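Local coordinates for putative lipoprotein (Campylobacter jejuni subsp. jejuni, PDB 2G5G) that binds heme as a cofacial pair in a dimer and probably takes part in bacterial heme uptake, at residues D115-W120 / L142-I147; L82-S87 / K121-F126; K169-I174 / E195-K200. All coordinates share one frame; numbering follows the deposited sequence.

In the fold
Interaction 2 lies at the loop after strand 78-82 of the central mixed sheet, interaction 1 at the start of helix 144-151, and interaction 3 between helices 165-179 and 187-210. Along the chain the segments of interactions 1 and 2 alternate (82-87, 115-120, 121-126, 142-147), with centres about 10 Å apart; interaction 3 follows in series, its centre about 18 Å from that of interaction 1 and about 22 Å from that of interaction 2. Interaction 1 touches both others (W118 on M84, I147 on I196 and K200), whereas 2 and 3 do not touch. Interactions 1 and 3 each contribute a heme-pocket residue, I147 and I196; interaction 2 lies further in, the M84 side chain about 9 Å from a heme.

Interaction 1: residues D115-W120 / L142-I147; sequences DKVWKW and LSRSEI. With HEM (protoporphyrin IX containing Fe), chain B.
Over one face of the R144 guanidinium lies D115 OD2, while CAA of the heme approaches obliquely; the carboxylate and guanidinium planes are turned 58° apart. The contact thus joins an Asx turn, opened by D115, to the first turn of helix 144-151, which begins with a capping box. D115 OD1 and R144 NH2 form a salt bridge of 2.9 Å, although the place of NH2 is doubtful because it clashes with V117. With CG anti to its backbone N (chi1 -165°), D115 sends the carboxylate toward the helix. OD1 works twice, since it also accepts from V117 N at 3.1 Å, on its anti side and 32° out of the carboxylate plane, and this second bond limits how the carboxylate can rotate. R144 bends at chi2 to reach across near the surface, and it also packs on N152 of the second subunit. One turn further on, I147 lines the heme pocket, its CD1 3.9 Å from propionate oxygen O2A. The helix start is held from both directions: E146 N donates to S143 OG at 3.0 Å, and S143 N meets the anti lone pair of E146 OE2 at 2.9 Å.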
loop_
_atom_site.group_PDB
_atom_site.type_symbol
_atom_site.label_atom_id
_atom_site.label_comp_id
_atom_site.label_asym_id
_atom_site.label_seq_id
_atom_site.Cartn_x
_atom_site.Cartn_y
_atom_site.Cartn_z
ATOM N N ASP A 115 1.549 -6.016 17.000
ATOM C CA ASP A 115 1.879 -5.248 15.796
ATOM C C ASP A 115 1.500 -3.801 16.022
ATOM O O ASP A 115 0.385 -3.499 16.448
ATOM C CB ASP A 115 1.161 -5.796 14.556
ATOM C CG ASP A 115 1.742 -5.260 13.248
ATOM O OD1 ASP A 115 2.129 -4.070 13.204
ATOM O OD2 ASP A 115 1.805 -6.028 12.251
ATOM N N LYS A 116 2.435 -2.894 15.733
ATOM C CA LYS A 116 2.213 -1.492 16.075
ATOM C C LYS A 116 1.302 -0.733 15.109
ATOM O O LYS A 116 0.865 0.371 15.431
ATOM C CB LYS A 116 3.518 -0.751 16.386
ATOM C CG LYS A 116 3.853 -0.756 17.892
ATOM C CD LYS A 116 4.073 -2.176 18.440
ATOM C CE LYS A 116 3.983 -2.218 19.952
ATOM N NZ LYS A 116 2.624 -1.834 20.459
ATOM N N VAL A 117 0.973 -1.342 13.964
ATOM C CA VAL A 117 -0.162 -0.844 13.157
ATOM C C VAL A 117 -1.456 -0.671 13.993
ATOM O O VAL A 117 -2.311 0.148 13.649
ATOM C CB VAL A 117 -0.421 -1.665 11.847
ATOM C CG1 VAL A 117 0.828 -1.728 11.012
ATOM C CG2 VAL A 117 -0.935 -3.066 12.129
ATOM N N TRP A 118 -1.562 -1.420 15.099
ATOM C CA TRP A 118 -2.678 -1.325 16.033
ATOM C C TRP A 118 -2.192 -0.574 17.259
ATOM O O TRP A 118 -1.362 -1.090 18.004
ATOM C CB TRP A 118 -3.179 -2.730 16.415
ATOM C CG TRP A 118 -3.657 -3.525 15.237
ATOM C CD1 TRP A 118 -2.951 -4.436 14.517
ATOM C CD2 TRP A 118 -4.960 -3.456 14.637
ATOM N NE1 TRP A 118 -3.728 -4.939 13.501
ATOM C CE2 TRP A 118 -4.966 -4.348 13.552
ATOM C CE3 TRP A 118 -6.125 -2.724 14.924
ATOM C CZ2 TRP A 118 -6.101 -4.553 12.751
ATOM C CZ3 TRP A 118 -7.251 -2.916 14.122
ATOM C CH2 TRP A 118 -7.224 -3.826 13.047
ATOM N N LYS A 119 -2.701 0.638 17.477
ATOM C CA LYS A 119 -2.202 1.483 18.577
ATOM C C LYS A 119 -2.494 0.871 19.939
ATOM O O LYS A 119 -3.663 0.794 20.354
ATOM C CB LYS A 119 -2.785 2.906 18.536
ATOM C CG LYS A 119 -2.372 3.721 17.333
ATOM C CD LYS A 119 -3.150 5.035 17.265
ATOM C CE LYS A 119 -2.677 5.870 16.068
ATOM N NZ LYS A 119 -3.347 7.214 15.999
ATOM N N TRP A 120 -1.430 0.491 20.650
ATOM C CA TRP A 120 -1.557 -0.209 21.913
ATOM C C TRP A 120 -2.526 0.474 22.859
ATOM O O TRP A 120 -3.300 -0.204 23.538
ATOM C CB TRP A 120 -0.187 -0.441 22.585
ATOM C CG TRP A 120 -0.295 -1.157 23.914
ATOM C CD1 TRP A 120 0.039 -0.662 25.146
ATOM C CD2 TRP A 120 -0.788 -2.492 24.137
ATOM N NE1 TRP A 120 -0.225 -1.604 26.127
ATOM C CE2 TRP A 120 -0.722 -2.737 25.533
ATOM C CE3 TRP A 120 -1.271 -3.510 23.291
ATOM C CZ2 TRP A 120 -1.126 -3.958 26.101
ATOM C CZ3 TRP A 120 -1.671 -4.717 23.858
ATOM C CH2 TRP A 120 -1.594 -4.929 25.249
ATOM N N LEU A 142 -4.971 -12.771 8.746
ATOM C CA LEU A 142 -3.831 -12.908 7.830
ATOM C C LEU A 142 -2.552 -12.283 8.403
ATOM O O LEU A 142 -2.628 -11.306 9.134
ATOM C CB LEU A 142 -4.147 -12.140 6.541
ATOM C CG LEU A 142 -4.633 -12.845 5.272
ATOM C CD1 LEU A 142 -5.248 -14.229 5.467
ATOM C CD2 LEU A 142 -5.542 -11.895 4.475
ATOM N N SER A 143 -1.385 -12.817 8.038
ATOM C CA SER A 143 -0.119 -12.110 8.306
ATOM C C SER A 143 0.103 -10.974 7.278
ATOM O O SER A 143 -0.508 -10.976 6.220
ATOM C CB SER A 143 1.067 -13.078 8.235
ATOM O OG SER A 143 1.189 -13.604 6.937
ATOM N N ARG A 144 0.966 -10.014 7.613
ATOM C CA ARG A 144 1.474 -8.989 6.658
ATOM C C ARG A 144 1.916 -9.611 5.347
ATOM O O ARG A 144 1.518 -9.167 4.267
ATOM C CB ARG A 144 2.672 -8.233 7.249
ATOM C CG ARG A 144 2.363 -7.287 8.401
ATOM C CD ARG A 144 2.073 -5.876 7.909
ATOM N NE ARG A 144 2.039 -4.915 9.013
ATOM C CZ ARG A 144 3.113 -4.285 9.491
ATOM N NH1 ARG A 144 4.324 -4.508 8.979
ATOM N NH2 ARG A 144 2.986 -3.434 10.497
ATOM N N SER A 145 2.738 -10.654 5.453
ATOM C CA SER A 145 3.276 -11.382 4.301
ATOM C C SER A 145 2.172 -11.998 3.469
ATOM O O SER A 145 2.232 -11.977 2.232
ATOM C CB SER A 145 4.229 -12.485 4.771
ATOM O OG SER A 145 4.801 -12.115 6.021
ATOM N N GLU A 146 1.169 -12.574 4.148
ATOM C CA GLU A 146 0.003 -13.118 3.459
ATOM C C GLU A 146 -0.762 -12.015 2.703
ATOM O O GLU A 146 -1.206 -12.223 1.576
ATOM C CB GLU A 146 -0.929 -13.856 4.446
ATOM C CG GLU A 146 -0.677 -15.375 4.504
ATOM C CD GLU A 146 -1.295 -16.052 5.723
ATOM O OE1 GLU A 146 -1.421 -17.289 5.685
ATOM O OE2 GLU A 146 -1.615 -15.352 6.706
ATOM N N ILE A 147 -0.900 -10.854 3.335
ATOM C CA ILE A 147 -1.653 -9.729 2.762
ATOM C C ILE A 147 -0.933 -9.148 1.547
ATOM O O ILE A 147 -1.554 -8.828 0.525
ATOM C CB ILE A 147 -1.897 -8.642 3.809
ATOM C CG1 ILE A 147 -2.888 -9.153 4.874
ATOM C CG2 ILE A 147 -2.413 -7.364 3.149
ATOM C CD1 ILE A 147 -2.926 -8.316 6.067
HETATM C CHA HEM B . -1.721 -0.660 4.699
HETATM C CHB HEM B . 2.079 -1.936 1.878
HETATM C CHC HEM B . 1.730 2.170 -0.671
HETATM C CHD HEM B . -2.120 3.429 2.046
HETATM C C1A HEM B . -0.640 -1.354 4.168
HETATM C C2A HEM B . -0.104 -2.617 4.664
HETATM C C3A HEM B . 0.937 -2.957 3.882
HETATM C C4A HEM B . 1.100 -1.941 2.862
HETATM C CMA HEM B . 1.826 -4.214 4.015
HETATM C CAA HEM B . -0.650 -3.401 5.889
HETATM C CBA HEM B . -1.912 -4.179 5.512
HETATM C CGA HEM B . -2.857 -4.442 6.686
HETATM O O1A HEM B . -2.400 -4.478 7.869
HETATM O O2A HEM B . -4.085 -4.623 6.433
HETATM C C1B HEM B . 2.401 -0.907 1.012
HETATM C C2B HEM B . 3.605 -0.783 0.201
HETATM C C3B HEM B . 3.519 0.351 -0.509
HETATM C C4B HEM B . 2.246 0.990 -0.177
HETATM C CMB HEM B . 4.778 -1.784 0.176
HETATM C CAB HEM B . 4.597 0.869 -1.502
HETATM C CBB HEM B . 4.373 1.938 -2.279
HETATM C C1C HEM B . 0.641 2.855 -0.170
HETATM C C2C HEM B . 0.126 4.118 -0.670
HETATM C C3C HEM B . -0.935 4.455 0.077
HETATM C C4C HEM B . -1.131 3.424 1.082
HETATM C CMC HEM B . 0.707 4.912 -1.863
HETATM C CAC HEM B . -1.813 5.722 -0.079
HETATM C CBC HEM B . -2.396 6.021 -1.246
HETATM C C1D HEM B . -2.403 2.485 3.015
HETATM C C2D HEM B . -3.495 2.554 3.963
HETATM C C3D HEM B . -3.383 1.272 4.801
HETATM C C4D HEM B . -2.232 0.558 4.267
HETATM C CMD HEM B . -4.543 3.682 4.096
HETATM C CAD HEM B . -4.310 0.842 5.964
HETATM C CBD HEM B . -4.863 -0.550 5.660
HETATM C CGD HEM B . -6.373 -0.543 5.652
HETATM O O1D HEM B . -6.966 -0.605 4.542
HETATM O O2D HEM B . -6.992 -0.485 6.750
HETATM N NA HEM B . 0.126 -0.968 3.070
HETATM N NB HEM B . 1.603 0.191 0.743
HETATM N NC HEM B . -0.161 2.460 0.897
HETATM N ND HEM B . -1.700 1.310 3.234
HETATM FE FE HEM B . 0.100 0.862 2.072
#

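Interaction 2: residues L82-S87 / K121-F126; sequences LEMLAS and KDYEQF
The side chains of selenomethionine M84 and Y123 cross at about a right angle, with M84 CG over one face of the ring. This CG stands 4.3 Å from the centroid of the Y123 ring and 18° off the normal, a CH-pi contact displaced toward the rim. The selenium continues outward to a more oblique position, where M84 SE comes within 3.7 Å of Y123 CE2 in a Met-aromatic contact. Bends at chi2 and chi3 (-44° and -49°) fold the chain along the ring, which places CE near the phenol end, 3.9 Å from Y123 OH.

The second pair is arranged differently. L82 and F126 slide past each other in opposite directions, and L82 CD2 meets the edge of the F126 ring, in its plane, 4.0 Å from CE2. L82 closes strand 78-82 of the central sheet and M84 follows in a type I turn, so the contact ties the strand's C-terminal loop to the start of helix 124-131, where Y123 is the N-cap residue. F126 also leans on L218 of the neighbouring strand.

Y123 OH is hydrogen-bonded to E49, and K57 makes a cation-pi contact with the ring. With E49 taking care of the phenol oxygen, the buried contact itself rests on dispersion and on the CH-pi and Met-aromatic terms.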
loop_
_atom_site.group_PDB
_atom_site.type_symbol
_atom_site.label_atom_id
_atom_site.label_comp_id
_atom_site.label_asym_id
_atom_site.label_seq_id
_atom_site.Cartn_x
_atom_site.Cartn_y
_atom_site.Cartn_z
ATOM N N LEU A 82 -8.603 -12.246 17.978
ATOM C CA LEU A 82 -8.349 -10.832 17.732
ATOM C C LEU A 82 -7.997 -10.592 16.283
ATOM O O LEU A 82 -7.029 -11.165 15.754
ATOM C CB LEU A 82 -7.248 -10.290 18.677
ATOM C CG LEU A 82 -7.525 -10.189 20.181
ATOM C CD1 LEU A 82 -6.281 -9.735 20.957
ATOM C CD2 LEU A 82 -8.701 -9.284 20.490
ATOM N N GLU A 83 -8.781 -9.739 15.616
ATOM C CA GLU A 83 -8.394 -9.263 14.285
ATOM C C GLU A 83 -6.967 -8.684 14.362
ATOM O O GLU A 83 -6.237 -8.698 13.367
ATOM C CB GLU A 83 -9.350 -8.154 13.800
ATOM C CG GLU A 83 -8.928 -7.497 12.450
ATOM C CD GLU A 83 -9.741 -6.239 12.082
ATOM O OE1 GLU A 83 -10.645 -5.835 12.834
ATOM O OE2 GLU A 83 -9.450 -5.657 11.032
HETATM N N MSE A 84 -6.564 -8.176 15.528
HETATM C CA MSE A 84 -5.239 -7.497 15.550
HETATM C C MSE A 84 -4.016 -8.385 15.615
HETATM O O MSE A 84 -2.893 -7.897 15.496
HETATM C CB MSE A 84 -5.124 -6.259 16.466
HETATM C CG MSE A 84 -5.996 -6.052 17.694
HETATM SE SE MSE A 84 -7.963 -6.388 17.741
HETATM C CE MSE A 84 -8.637 -5.452 16.143
ATOM N N LEU A 85 -4.224 -9.696 15.737
ATOM C CA LEU A 85 -3.110 -10.638 15.674
ATOM C C LEU A 85 -3.327 -11.625 14.571
ATOM O O LEU A 85 -4.467 -12.068 14.331
ATOM C CB LEU A 85 -2.908 -11.334 17.019
ATOM C CG LEU A 85 -2.440 -10.406 18.132
ATOM C CD1 LEU A 85 -2.625 -10.995 19.512
ATOM C CD2 LEU A 85 -0.966 -10.027 17.901
ATOM N N ALA A 86 -2.246 -11.978 13.881
ATOM C CA ALA A 86 -2.328 -12.974 12.826
ATOM C C ALA A 86 -2.402 -14.399 13.374
ATOM O O ALA A 86 -1.819 -14.686 14.423
ATOM C CB ALA A 86 -1.143 -12.840 11.848
ATOM N N SER A 87 -3.098 -15.277 12.646
ATOM C CA SER A 87 -3.257 -16.698 13.042
ATOM C C SER A 87 -1.919 -17.462 12.967
ATOM O O SER A 87 -1.708 -18.445 13.686
ATOM C CB SER A 87 -4.310 -17.381 12.168
ATOM O OG SER A 87 -3.856 -17.530 10.844
ATOM N N LYS A 121 -2.489 1.810 22.884
ATOM C CA LYS A 121 -3.379 2.636 23.716
ATOM C C LYS A 121 -4.848 2.242 23.573
ATOM O O LYS A 121 -5.607 2.219 24.555
ATOM C CB LYS A 121 -3.212 4.133 23.361
ATOM C CG LYS A 121 -4.427 5.015 23.747
ATOM C CD LYS A 121 -4.054 6.489 23.985
ATOM C CE LYS A 121 -3.566 6.691 25.432
ATOM N NZ LYS A 121 -2.442 7.672 25.518
ATOM N N ASP A 122 -5.227 1.926 22.344
ATOM C CA ASP A 122 -6.608 1.596 21.984
ATOM C C ASP A 122 -6.982 0.144 22.290
ATOM O O ASP A 122 -8.129 -0.269 22.060
ATOM C CB ASP A 122 -6.817 1.869 20.491
ATOM C CG ASP A 122 -6.815 3.357 20.165
ATOM O OD1 ASP A 122 -7.094 4.151 21.082
ATOM O OD2 ASP A 122 -6.547 3.715 19.000
ATOM N N TYR A 123 -6.011 -0.623 22.800
ATOM C CA TYR A 123 -6.182 -2.067 23.021
ATOM C C TYR A 123 -5.753 -2.544 24.409
ATOM O O TYR A 123 -6.177 -3.597 24.848
ATOM C CB TYR A 123 -5.533 -2.858 21.876
ATOM C CG TYR A 123 -6.291 -2.595 20.612
ATOM C CD1 TYR A 123 -5.866 -1.617 19.706
ATOM C CD2 TYR A 123 -7.509 -3.248 20.363
ATOM C CE1 TYR A 123 -6.614 -1.317 18.556
ATOM C CE2 TYR A 123 -8.259 -2.955 19.217
ATOM C CZ TYR A 123 -7.803 -1.992 18.322
ATOM O OH TYR A 123 -8.525 -1.706 17.196
ATOM N N GLU A 124 -4.974 -1.735 25.124
ATOM C CA GLU A 124 -4.386 -2.189 26.381
ATOM C C GLU A 124 -5.371 -2.628 27.437
ATOM O O GLU A 124 -5.142 -3.635 28.104
ATOM C CB GLU A 124 -3.428 -1.133 26.977
ATOM C CG GLU A 124 -4.097 0.101 27.553
ATOM C CD GLU A 124 -3.178 0.858 28.493
ATOM O OE1 GLU A 124 -1.930 0.845 28.273
ATOM O OE2 GLU A 124 -3.714 1.452 29.455
ATOM N N GLN A 125 -6.448 -1.868 27.608
ATOM C CA GLN A 125 -7.408 -2.145 28.668
ATOM C C GLN A 125 -8.059 -3.501 28.413
ATOM O O GLN A 125 -8.106 -4.342 29.310
ATOM C CB GLN A 125 -8.474 -1.040 28.759
ATOM C CG GLN A 125 -9.408 -1.130 29.981
ATOM C CD GLN A 125 -10.577 -0.143 29.914
ATOM O OE1 GLN A 125 -10.708 0.629 28.950
ATOM N NE2 GLN A 125 -11.431 -0.164 30.941
ATOM N N PHE A 126 -8.547 -3.703 27.191
ATOM C CA PHE A 126 -9.260 -4.939 26.857
ATOM C C PHE A 126 -8.312 -6.146 26.866
ATOM O O PHE A 126 -8.617 -7.188 27.483
ATOM C CB PHE A 126 -9.931 -4.826 25.490
ATOM C CG PHE A 126 -10.659 -6.085 25.055
ATOM C CD1 PHE A 126 -11.788 -6.506 25.731
ATOM C CD2 PHE A 126 -10.213 -6.820 23.957
ATOM C CE1 PHE A 126 -12.470 -7.656 25.327
ATOM C CE2 PHE A 126 -10.906 -7.969 23.526
ATOM C CZ PHE A 126 -12.027 -8.380 24.225
#

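Interaction 3: residues K169-I174 / E195-K200; sequences KQLFDI and EIQQFK
K200 NZ donates a hydrogen bond to propionate oxygen O2A of a heme, from the part of helix 187-210 that also packs against helix 165-179. K200 and I196 touch the heme, while the Q197 side chain starts toward L171, and the backbone bond from K200 N to I196 O, 2.9 Å, keeps the two heme-contacting residues one turn apart.

L171 carries the helix-helix contact by dividing its two methyl groups between neighbouring glutamines. Its CD2 touches the CG of Q197 at 3.8 Å. The other methyl, CD1, lies alongside the aliphatic part of Q198, 3.9 Å from CG. Q197 sends its CG anti to the backbone N (chi1 -170°) and then bends at chi2 (90°), so that its methylene, rather than its amide, is presented to the leucine. Q198 takes a different first torsion, with CG anti to the carbonyl carbon, and a bend of its own at chi2 follows; its CG lies against the leucine methyl. In both pairs the side chains cross obliquely.

The two helices succeed one another in the chain, and the ChaN heme-binding region of the Tiki superfamily includes both. L189, L193 and I196 of helix 187-210 line the heme pocket together with I147, T148 and Y151 of helix 144-151; the tyrosine is probably the iron ligand. Helix 165-179 therefore packs behind a pocket helix. L171 also rests on V194, one turn before Q198, and F172 extends the seam onto L190 and V194. On the flank, Q197 touches Y222 and H223 of the short helix 221-224, to which I174 adds a contact with Y222.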
loop_
_atom_site.group_PDB
_atom_site.type_symbol
_atom_site.label_atom_id
_atom_site.label_comp_id
_atom_site.label_asym_id
_atom_site.label_seq_id
_atom_site.Cartn_x
_atom_site.Cartn_y
_atom_site.Cartn_z
ATOM N N LYS A 169 -19.261 -5.777 -4.329
ATOM C CA LYS A 169 -19.589 -4.374 -4.681
ATOM C C LYS A 169 -19.842 -3.535 -3.437
ATOM O O LYS A 169 -19.428 -2.377 -3.368
ATOM C CB LYS A 169 -20.809 -4.307 -5.604
ATOM C CG LYS A 169 -20.923 -2.972 -6.343
ATOM C CD LYS A 169 -21.842 -2.013 -5.618
ATOM C CE LYS A 169 -22.375 -0.909 -6.576
ATOM N NZ LYS A 169 -21.360 -0.501 -7.603
ATOM N N GLN A 170 -20.519 -4.107 -2.438
ATOM C CA GLN A 170 -20.717 -3.373 -1.191
ATOM C C GLN A 170 -19.372 -3.068 -0.555
ATOM O O GLN A 170 -19.178 -1.985 -0.030
ATOM C CB GLN A 170 -21.606 -4.123 -0.192
ATOM C CG GLN A 170 -23.084 -4.208 -0.590
ATOM C CD GLN A 170 -23.866 -5.152 0.326
ATOM O OE1 GLN A 170 -24.061 -6.324 0.006
ATOM N NE2 GLN A 170 -24.296 -4.642 1.469
ATOM N N LEU A 171 -18.463 -4.046 -0.582
ATOM C CA LEU A 171 -17.122 -3.858 -0.049
ATOM C C LEU A 171 -16.342 -2.815 -0.874
ATOM O O LEU A 171 -15.619 -1.996 -0.321
ATOM C CB LEU A 171 -16.371 -5.198 -0.016
ATOM C CG LEU A 171 -16.663 -6.115 1.205
ATOM C CD1 LEU A 171 -15.910 -7.427 1.067
ATOM C CD2 LEU A 171 -16.336 -5.452 2.539
ATOM N N PHE A 172 -16.487 -2.883 -2.190
ATOM C CA PHE A 172 -15.903 -1.885 -3.118
ATOM C C PHE A 172 -16.241 -0.449 -2.704
ATOM O O PHE A 172 -15.336 0.375 -2.521
ATOM C CB PHE A 172 -16.401 -2.164 -4.530
ATOM C CG PHE A 172 -15.685 -1.379 -5.606
ATOM C CD1 PHE A 172 -14.630 -1.952 -6.317
ATOM C CD2 PHE A 172 -16.073 -0.071 -5.912
ATOM C CE1 PHE A 172 -13.958 -1.222 -7.319
ATOM C CE2 PHE A 172 -15.412 0.667 -6.910
ATOM C CZ PHE A 172 -14.357 0.088 -7.613
ATOM N N ASP A 173 -17.535 -0.171 -2.511
ATOM C CA ASP A 173 -18.016 1.188 -2.194
ATOM C C ASP A 173 -17.655 1.623 -0.789
ATOM O O ASP A 173 -17.425 2.808 -0.529
ATOM C CB ASP A 173 -19.543 1.311 -2.356
ATOM C CG ASP A 173 -20.037 0.979 -3.762
ATOM O OD1 ASP A 173 -19.270 1.042 -4.761
ATOM O OD2 ASP A 173 -21.234 0.652 -3.865
ATOM N N ILE A 174 -17.642 0.669 0.142
ATOM C CA ILE A 174 -17.234 0.968 1.518
ATOM C C ILE A 174 -15.766 1.411 1.574
ATOM O O ILE A 174 -15.415 2.373 2.257
ATOM C CB ILE A 174 -17.441 -0.261 2.440
ATOM C CG1 ILE A 174 -18.921 -0.398 2.813
ATOM C CG2 ILE A 174 -16.583 -0.144 3.700
ATOM C CD1 ILE A 174 -19.300 -1.753 3.448
ATOM N N GLU A 195 -10.475 -7.793 -2.417
ATOM C CA GLU A 195 -10.001 -9.170 -2.302
ATOM C C GLU A 195 -9.271 -9.438 -0.998
ATOM O O GLU A 195 -9.437 -10.523 -0.415
ATOM C CB GLU A 195 -9.165 -9.609 -3.508
ATOM C CG GLU A 195 -10.029 -9.858 -4.762
ATOM C CD GLU A 195 -11.271 -10.721 -4.479
ATOM O OE1 GLU A 195 -12.424 -10.247 -4.670
ATOM O OE2 GLU A 195 -11.083 -11.884 -4.058
ATOM N N ILE A 196 -8.504 -8.449 -0.529
ATOM C CA ILE A 196 -7.813 -8.535 0.764
ATOM C C ILE A 196 -8.783 -8.597 1.942
ATOM O O ILE A 196 -8.553 -9.373 2.888
ATOM C CB ILE A 196 -6.803 -7.374 0.975
ATOM C CG1 ILE A 196 -5.559 -7.595 0.100
ATOM C CG2 ILE A 196 -6.340 -7.279 2.440
ATOM C CD1 ILE A 196 -4.818 -6.310 -0.168
ATOM N N GLN A 197 -9.836 -7.770 1.908
ATOM C CA GLN A 197 -10.911 -7.836 2.936
ATOM C C GLN A 197 -11.566 -9.209 2.946
ATOM O O GLN A 197 -11.762 -9.814 4.014
ATOM C CB GLN A 197 -11.959 -6.746 2.709
ATOM C CG GLN A 197 -12.948 -6.594 3.839
ATOM C CD GLN A 197 -12.540 -5.607 4.906
ATOM O OE1 GLN A 197 -13.352 -5.232 5.774
ATOM N NE2 GLN A 197 -11.294 -5.191 4.882
ATOM N N GLN A 198 -11.883 -9.704 1.766
ATOM C CA GLN A 198 -12.529 -11.005 1.582
ATOM C C GLN A 198 -11.675 -12.141 2.162
ATOM O O GLN A 198 -12.186 -13.036 2.864
ATOM C CB GLN A 198 -12.796 -11.259 0.088
ATOM C CG GLN A 198 -13.962 -10.424 -0.501
ATOM C CD GLN A 198 -15.235 -11.228 -0.628
ATOM O OE1 GLN A 198 -16.098 -11.221 0.272
ATOM N NE2 GLN A 198 -15.357 -11.952 -1.720
ATOM N N PHE A 199 -10.372 -12.097 1.854
ATOM C CA PHE A 199 -9.408 -13.039 2.424
ATOM C C PHE A 199 -9.266 -12.948 3.946
ATOM O O PHE A 199 -9.159 -13.991 4.595
ATOM C CB PHE A 199 -8.028 -12.888 1.758
ATOM C CG PHE A 199 -7.840 -13.741 0.528
ATOM C CD1 PHE A 199 -8.069 -13.215 -0.749
ATOM C CD2 PHE A 199 -7.379 -15.044 0.635
ATOM C CE1 PHE A 199 -7.886 -13.998 -1.888
ATOM C CE2 PHE A 199 -7.186 -15.832 -0.507
ATOM C CZ PHE A 199 -7.437 -15.296 -1.770
ATOM N N LYS A 200 -9.230 -11.728 4.507
ATOM C CA LYS A 200 -9.160 -11.504 5.956
ATOM C C LYS A 200 -10.382 -12.139 6.606
ATOM O O LYS A 200 -10.268 -12.854 7.597
ATOM C CB LYS A 200 -9.150 -10.009 6.315
ATOM C CG LYS A 200 -7.820 -9.272 6.020
ATOM C CD LYS A 200 -7.949 -7.772 6.231
ATOM C CE LYS A 200 -6.551 -7.113 6.301
ATOM N NZ LYS A 200 -6.719 -5.641 6.367
#